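Local coordinates for putative cytoplasmic protein (Salmonella typhimurium LT2, PDB 2Q02) that is of unknown function but binds zinc in a xylose isomerase-like TIM barrel, and may act as an isomerase, at residues 2-12 and 234-245. Residues are numbered along the deposited sequence; the frame is centred on the assembly and turned at random.
Sequences MNIEKTRFCIN and ENMGYRGIYAFE. With ZN (zinc ion), chain E.
Strands 9-12 and 242-244 pair in parallel, their axes 29° apart, with F9 opposite Y242, C10 opposite A243 and I11 opposite F244; a ladder of four backbone hydrogen bonds runs from Y242 N–R8 O to N12 N–F244 O. At the start of the ladder, R8 also sends its side chain across to 234-245. Its NE and NH2 both bind the carbonyl of G240, side-on in the guanidinium plane, at 2.9 Å from NE to G240 O. The far end of the group meets the E234 carboxylate, one nitrogen to each oxygen: NH1 lies 3.1 Å from E234 OE1 and NH2 3.0 Å from OE2, both from the syn side but tilted out of the carboxylate plane, the guanidinium and carboxylate planes being 40° apart. OE2 also accepts Y242 OH on its anti side (2.7 Å), and R239 NH1 forms a salt bridge to E234 OE1. Strands 9-12 and 242-244 are the first and eighth of the TIM barrel, and their pairing closes its sheet. Towards the helical layer, the slightly inclined rings of F9 and F244 hardly overlap, centroids 5.6 Å apart, while F9 CD1 packs on Y242 CB. On the barrel's inner side C10 CB touches I241 CG2 (3.5 Å) and A243 CB. At the strand ends N12 and E245 run side by side; with CG anti to its backbone N (chi1 -174°) and an extended chain, E245 brings OE1 to 2.1 Å from the zinc ion, which E139, D170 and H197 also bind. R39 forms a salt bridge with E245 OE2, and N12 OD1 accepts hydrogen bonds from K14 N and R39.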
# COMPACT_ATOMS: atom_id res chain seq x y z
N MSE A 2 21.53 -7.75 3.48
CA MSE A 2 20.65 -7.74 2.31
C MSE A 2 21.02 -6.60 1.37
O MSE A 2 21.26 -5.46 1.79
CB MSE A 2 19.18 -7.61 2.71
CG MSE A 2 18.61 -8.84 3.43
SE MSE A 2 16.66 -8.73 3.60
CE MSE A 2 16.48 -7.41 4.89
N ASN A 3 21.02 -6.93 0.08
CA ASN A 3 21.33 -5.97 -0.96
C ASN A 3 20.03 -5.67 -1.70
O ASN A 3 19.64 -6.38 -2.62
CB ASN A 3 22.44 -6.49 -1.90
CG ASN A 3 22.88 -5.43 -2.93
OD1 ASN A 3 23.53 -4.42 -2.58
ND2 ASN A 3 22.49 -5.63 -4.20
N ILE A 4 19.36 -4.62 -1.23
CA ILE A 4 18.16 -4.11 -1.86
C ILE A 4 18.51 -2.77 -2.50
O ILE A 4 18.92 -1.82 -1.82
CB ILE A 4 17.02 -3.96 -0.82
CG1 ILE A 4 16.67 -5.33 -0.21
CG2 ILE A 4 15.77 -3.35 -1.47
CD1 ILE A 4 15.86 -5.26 1.11
N GLU A 5 18.33 -2.68 -3.81
CA GLU A 5 18.63 -1.46 -4.55
C GLU A 5 17.76 -0.28 -4.03
O GLU A 5 16.53 -0.42 -3.87
CB GLU A 5 18.40 -1.70 -6.04
CG GLU A 5 19.21 -0.79 -6.96
CD GLU A 5 19.12 -1.20 -8.44
OE1 GLU A 5 18.58 -2.30 -8.73
OE2 GLU A 5 19.58 -0.43 -9.32
N LYS A 6 18.40 0.85 -3.73
CA LYS A 6 17.71 2.01 -3.12
C LYS A 6 16.51 2.47 -3.98
O LYS A 6 15.46 2.87 -3.46
CB LYS A 6 18.69 3.18 -2.89
N THR A 7 16.70 2.39 -5.30
CA THR A 7 15.67 2.58 -6.34
C THR A 7 14.32 1.92 -6.04
O THR A 7 13.27 2.45 -6.43
CB THR A 7 16.23 1.90 -7.69
OG1 THR A 7 17.22 2.75 -8.26
CG2 THR A 7 15.15 1.56 -8.77
N ARG A 8 14.37 0.74 -5.42
CA ARG A 8 13.19 -0.09 -5.13
C ARG A 8 12.36 0.42 -3.96
O ARG A 8 11.31 -0.16 -3.68
CB ARG A 8 13.59 -1.54 -4.81
CG ARG A 8 14.16 -2.31 -5.98
CD ARG A 8 14.68 -3.68 -5.54
NE ARG A 8 13.60 -4.51 -5.01
CZ ARG A 8 13.78 -5.67 -4.37
NH1 ARG A 8 14.99 -6.17 -4.18
NH2 ARG A 8 12.74 -6.33 -3.89
N PHE A 9 12.80 1.45 -3.25
CA PHE A 9 12.02 1.98 -2.12
C PHE A 9 11.06 3.07 -2.58
O PHE A 9 11.37 3.85 -3.48
CB PHE A 9 12.92 2.45 -0.97
CG PHE A 9 13.56 1.32 -0.21
CD1 PHE A 9 12.78 0.43 0.53
CD2 PHE A 9 14.94 1.14 -0.23
CE1 PHE A 9 13.34 -0.63 1.22
CE2 PHE A 9 15.54 0.07 0.49
CZ PHE A 9 14.72 -0.82 1.21
N CYS A 10 9.89 3.11 -1.94
CA CYS A 10 8.81 4.07 -2.29
C CYS A 10 8.30 4.72 -1.01
O CYS A 10 8.19 4.07 0.03
CB CYS A 10 7.64 3.31 -2.97
SG CYS A 10 6.19 4.29 -3.46
N ILE A 11 8.03 6.01 -1.07
CA ILE A 11 7.52 6.68 0.11
C ILE A 11 6.04 6.95 -0.08
O ILE A 11 5.62 7.71 -0.97
CB ILE A 11 8.28 7.99 0.41
CG1 ILE A 11 9.81 7.79 0.28
CG2 ILE A 11 7.89 8.53 1.79
CD1 ILE A 11 10.39 6.69 1.15
N ASN A 12 5.24 6.33 0.78
CA ASN A 12 3.81 6.58 0.81
C ASN A 12 3.55 7.95 1.50
O ASN A 12 4.16 8.28 2.54
CB ASN A 12 3.10 5.42 1.52
CG ASN A 12 1.59 5.46 1.35
OD1 ASN A 12 0.96 6.45 1.72
ND2 ASN A 12 1.01 4.37 0.82
N GLU A 234 12.84 -11.57 -0.22
CA GLU A 234 14.11 -11.53 -0.96
C GLU A 234 14.63 -12.93 -1.29
O GLU A 234 15.10 -13.17 -2.42
CB GLU A 234 15.18 -10.76 -0.18
CG GLU A 234 14.99 -9.25 -0.16
CD GLU A 234 14.70 -8.66 -1.54
OE1 GLU A 234 15.63 -8.56 -2.37
OE2 GLU A 234 13.53 -8.30 -1.76
N ASN A 235 14.54 -13.84 -0.33
CA ASN A 235 15.01 -15.20 -0.52
C ASN A 235 14.13 -15.98 -1.49
O ASN A 235 14.64 -16.80 -2.27
CB ASN A 235 15.15 -15.92 0.82
CG ASN A 235 16.32 -15.39 1.65
OD1 ASN A 235 17.42 -15.19 1.13
ND2 ASN A 235 16.08 -15.16 2.92
N MSE A 236 12.83 -15.68 -1.49
CA MSE A 236 11.88 -16.31 -2.42
C MSE A 236 11.80 -15.61 -3.79
O MSE A 236 11.03 -16.02 -4.66
CB MSE A 236 10.50 -16.37 -1.80
CG MSE A 236 10.35 -17.23 -0.55
SE MSE A 236 8.54 -16.88 0.22
CE MSE A 236 7.44 -17.44 -1.29
N GLY A 237 12.61 -14.56 -3.97
CA GLY A 237 12.88 -13.97 -5.28
C GLY A 237 12.16 -12.67 -5.60
O GLY A 237 12.12 -12.27 -6.75
N TYR A 238 11.59 -12.01 -4.60
CA TYR A 238 10.88 -10.74 -4.85
C TYR A 238 11.86 -9.64 -5.24
O TYR A 238 12.77 -9.34 -4.48
CB TYR A 238 10.11 -10.29 -3.60
CG TYR A 238 9.29 -9.02 -3.77
CD1 TYR A 238 8.14 -9.01 -4.55
CD2 TYR A 238 9.64 -7.85 -3.12
CE1 TYR A 238 7.36 -7.84 -4.68
CE2 TYR A 238 8.87 -6.68 -3.24
CZ TYR A 238 7.73 -6.68 -4.03
OH TYR A 238 6.98 -5.53 -4.17
N ARG A 239 11.62 -9.03 -6.41
CA ARG A 239 12.39 -7.88 -6.89
C ARG A 239 11.54 -6.62 -7.03
O ARG A 239 11.93 -5.69 -7.73
CB ARG A 239 12.99 -8.20 -8.27
CG ARG A 239 14.00 -9.33 -8.26
CD ARG A 239 15.31 -8.90 -7.59
NE ARG A 239 16.08 -10.06 -7.14
CZ ARG A 239 16.07 -10.57 -5.90
NH1 ARG A 239 15.34 -10.02 -4.93
NH2 ARG A 239 16.82 -11.64 -5.63
N GLY A 240 10.38 -6.59 -6.37
CA GLY A 240 9.42 -5.50 -6.51
C GLY A 240 9.66 -4.38 -5.53
O GLY A 240 10.69 -4.33 -4.90
N ILE A 241 8.69 -3.50 -5.38
CA ILE A 241 8.86 -2.27 -4.62
C ILE A 241 8.47 -2.45 -3.14
O ILE A 241 7.48 -3.12 -2.80
CB ILE A 241 8.02 -1.13 -5.26
CG1 ILE A 241 8.52 -0.83 -6.69
CG2 ILE A 241 8.06 0.13 -4.40
CD1 ILE A 241 7.62 0.07 -7.52
N TYR A 242 9.29 -1.87 -2.27
CA TYR A 242 8.97 -1.73 -0.87
C TYR A 242 8.61 -0.26 -0.63
O TYR A 242 9.41 0.65 -0.91
CB TYR A 242 10.17 -2.13 -0.01
CG TYR A 242 10.53 -3.60 -0.07
CD1 TYR A 242 9.75 -4.55 0.59
CD2 TYR A 242 11.67 -4.05 -0.76
CE1 TYR A 242 10.06 -5.89 0.56
CE2 TYR A 242 12.00 -5.41 -0.80
CZ TYR A 242 11.18 -6.32 -0.13
OH TYR A 242 11.46 -7.66 -0.13
N ALA A 243 7.40 -0.05 -0.12
CA ALA A 243 6.86 1.28 0.15
C ALA A 243 6.58 1.38 1.62
O ALA A 243 5.95 0.48 2.17
CB ALA A 243 5.56 1.50 -0.63
N PHE A 244 7.02 2.47 2.23
CA PHE A 244 6.84 2.73 3.65
C PHE A 244 5.50 3.42 3.87
O PHE A 244 5.24 4.46 3.27
CB PHE A 244 8.00 3.58 4.20
CG PHE A 244 9.31 2.83 4.29
CD1 PHE A 244 9.50 1.86 5.28
CD2 PHE A 244 10.34 3.06 3.39
CE1 PHE A 244 10.69 1.15 5.36
CE2 PHE A 244 11.56 2.37 3.47
CZ PHE A 244 11.73 1.40 4.45
N GLU A 245 4.64 2.81 4.72
CA GLU A 245 3.26 3.27 4.93
C GLU A 245 2.88 3.27 6.43
O GLU A 245 2.10 2.45 6.90
CB GLU A 245 2.25 2.44 4.09
CG GLU A 245 0.80 2.97 4.15
CD GLU A 245 -0.25 1.96 3.66
OE1 GLU A 245 -0.14 0.76 3.96
OE2 GLU A 245 -1.21 2.37 2.97
ZN ZN E . -1.06 -0.98 3.12